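Local coordinates for protein O-methyltransferase (Bacillus halodurans, PDB 2GPY) that is of unknown function but probably transfers methyl groups from S-adenosylmethionine to hydroxyl groups of a substrate, as other O-methyltransferases do, at residues 96-101 and 105-110. Sequence-based numbering, arbitrary orientation.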
loop_
_atom_site.group_PDB
_atom_site.type_symbol
_atom_site.label_atom_id
_atom_site.label_comp_id
_atom_site.label_asym_id
_atom_site.label_seq_id
_atom_site.Cartn_x
_atom_site.Cartn_y
_atom_site.Cartn_z
ATOM N N LYS B 96 -8.494 12.390 26.817
ATOM C CA LYS B 96 -8.747 11.389 27.850
ATOM C C LYS B 96 -8.588 9.952 27.343
ATOM O O LYS B 96 -7.998 9.100 28.033
ATOM C CB LYS B 96 -10.143 11.581 28.468
ATOM C CG LYS B 96 -10.286 12.898 29.226
ATOM C CD LYS B 96 -11.697 13.082 29.742
ATOM C CE LYS B 96 -11.809 14.341 30.605
ATOM N NZ LYS B 96 -12.073 15.490 29.750
ATOM N N HIS B 97 -9.114 9.655 26.155
ATOM C CA HIS B 97 -8.901 8.292 25.596
ATOM C C HIS B 97 -7.425 7.947 25.364
ATOM O O HIS B 97 -6.974 6.824 25.599
ATOM C CB HIS B 97 -9.659 8.162 24.280
ATOM C CG HIS B 97 -11.135 8.143 24.476
ATOM N ND1 HIS B 97 -12.017 8.712 23.591
ATOM C CD2 HIS B 97 -11.882 7.613 25.472
ATOM C CE1 HIS B 97 -13.250 8.535 24.033
ATOM N NE2 HIS B 97 -13.193 7.872 25.169
ATOM N N VAL B 98 -6.679 8.910 24.860
ATOM C CA VAL B 98 -5.239 8.709 24.649
ATOM C C VAL B 98 -4.570 8.401 26.005
ATOM O O VAL B 98 -3.763 7.468 26.119
ATOM C CB VAL B 98 -4.622 9.935 23.931
ATOM C CG1 VAL B 98 -3.107 9.902 24.035
ATOM C CG2 VAL B 98 -5.060 9.954 22.452
ATOM N N LYS B 99 -4.926 9.171 27.038
ATOM C CA LYS B 99 -4.401 8.958 28.374
ATOM C C LYS B 99 -4.817 7.599 28.930
ATOM O O LYS B 99 -4.000 6.902 29.546
ATOM C CB LYS B 99 -4.869 10.065 29.327
ATOM C CG LYS B 99 -4.081 11.369 29.206
ATOM C CD LYS B 99 -4.660 12.482 30.108
ATOM C CE LYS B 99 -4.117 12.397 31.522
ATOM N NZ LYS B 99 -4.411 13.635 32.338
ATOM N N ALA B 100 -6.082 7.225 28.715
ATOM C CA ALA B 100 -6.609 5.940 29.193
ATOM C C ALA B 100 -5.726 4.763 28.792
ATOM O O ALA B 100 -5.561 3.808 29.566
ATOM C CB ALA B 100 -8.002 5.720 28.651
ATOM N N LEU B 101 -5.202 4.833 27.563
ATOM C CA LEU B 101 -4.452 3.758 26.967
ATOM C C LEU B 101 -2.951 3.931 27.112
ATOM O O LEU B 101 -2.201 3.153 26.551
ATOM C CB LEU B 101 -4.866 3.551 25.499
ATOM C CG LEU B 101 -6.359 3.201 25.405
ATOM C CD1 LEU B 101 -6.872 3.361 23.998
ATOM C CD2 LEU B 101 -6.622 1.736 25.967
ATOM N N SER B 105 2.739 9.624 25.094
ATOM C CA SER B 105 4.117 9.858 24.671
ATOM C C SER B 105 4.271 9.664 23.166
ATOM O O SER B 105 5.296 10.020 22.587
ATOM C CB SER B 105 5.122 8.998 25.469
ATOM O OG SER B 105 4.976 7.623 25.135
ATOM N N ARG B 106 3.245 9.113 22.527
ATOM C CA ARG B 106 3.316 8.810 21.116
ATOM C C ARG B 106 2.210 9.467 20.287
ATOM O O ARG B 106 2.261 9.453 19.060
ATOM C CB ARG B 106 3.283 7.304 20.926
ATOM C CG ARG B 106 4.559 6.643 21.456
ATOM C CD ARG B 106 4.824 5.374 20.715
ATOM N NE ARG B 106 3.808 4.363 21.000
ATOM C CZ ARG B 106 2.994 3.802 20.110
ATOM N NH1 ARG B 106 2.159 2.878 20.561
ATOM N NH2 ARG B 106 2.980 4.165 18.789
ATOM N N ILE B 107 1.225 10.050 20.954
ATOM C CA ILE B 107 0.159 10.763 20.236
ATOM C C ILE B 107 0.105 12.179 20.769
ATOM O O ILE B 107 -0.185 12.393 21.973
ATOM C CB ILE B 107 -1.210 10.096 20.408
ATOM C CG1 ILE B 107 -1.186 8.646 19.887
ATOM C CG2 ILE B 107 -2.330 10.971 19.761
ATOM C CD1 ILE B 107 -2.517 7.894 20.116
ATOM N N GLU B 108 0.428 13.134 19.904
ATOM C CA GLU B 108 0.401 14.551 20.300
ATOM C C GLU B 108 -0.887 15.175 19.753
ATOM O O GLU B 108 -1.086 15.215 18.552
ATOM C CB GLU B 108 1.618 15.309 19.750
ATOM C CG GLU B 108 1.619 16.799 20.156
ATOM C CD GLU B 108 2.771 17.609 19.560
ATOM O OE1 GLU B 108 3.640 17.047 18.853
ATOM O OE2 GLU B 108 2.805 18.834 19.815
ATOM N N LEU B 109 -1.761 15.646 20.632
ATOM C CA LEU B 109 -3.030 16.185 20.167
ATOM C C LEU B 109 -2.987 17.700 20.205
ATOM O O LEU B 109 -2.652 18.303 21.225
ATOM C CB LEU B 109 -4.205 15.701 21.033
ATOM C CG LEU B 109 -4.459 14.201 21.088
ATOM C CD1 LEU B 109 -5.731 13.974 21.937
ATOM C CD2 LEU B 109 -4.620 13.631 19.656
ATOM N N LEU B 110 -3.353 18.300 19.089
ATOM C CA LEU B 110 -3.376 19.735 18.989
ATOM C C LEU B 110 -4.829 20.176 18.878
ATOM O O LEU B 110 -5.630 19.596 18.150
ATOM C CB LEU B 110 -2.557 20.212 17.789
ATOM C CG LEU B 110 -1.044 19.921 17.806
ATOM C CD1 LEU B 110 -0.388 20.511 16.570
ATOM C CD2 LEU B 110 -0.396 20.476 19.059
#
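Val98 meets Ile107 and Leu109 through branched aliphatic groups alone, and no flat group lies between the two segments. The flat groups sit around the contact. The His97 ring takes no part in it; the ring meets Tyr22 with the planes about 80° apart, its ND1 is hydrogen-bonded to Ile65 O, and its NE2 binds a zinc ion together with Glu29 and Glu93. The Arg106 guanidinium is hydrogen-bonded to Ala73 O through NH1 and to Ala79 O through NH2, while the carboxylate of Glu108, whose side chain starts away from the helix, is hydrogen-bonded through OE2 to Tyr124 OH.

Within 96-101, Val98 alone touches 105-110. Its CA is 7.3 Å from Ile107 CA. The two methyls of Val98 divide the work. With CG1 anti to the backbone N (chi1 165°), both methyls are turned to the strand. Val98 CG1 comes to 4.1 Å from Ile107 CB. Val98 CG2 stands 4.0 Å from Ile107 CG2 and 4.0 Å from Ile107 CD1, so it touches both branches of the isoleucine. The valine and isoleucine side chains meet at a slant. Leu109, two residues further along the strand, adds one methyl, with CD1 at 4.1 Å from Val98 CG2.

The contact packs the end of the helix on the second strand of the beta-alpha-beta unit 80-85, 88-100, 107-111. Strand 107-111 is parallel to 80-85 and outermost within this chain. This is a unit of the Rossmann-like methyltransferase fold. From helix 67-75, Ile70 also touches Val98 and Ala73 touches Ile107.

All the contacts across the segments are between carbons at ordinary van der Waals distance. The helix end is thus held on the strand here by apolar packing, without directional polar bonds, and both Val98 and Ile107 are buried in the assembly.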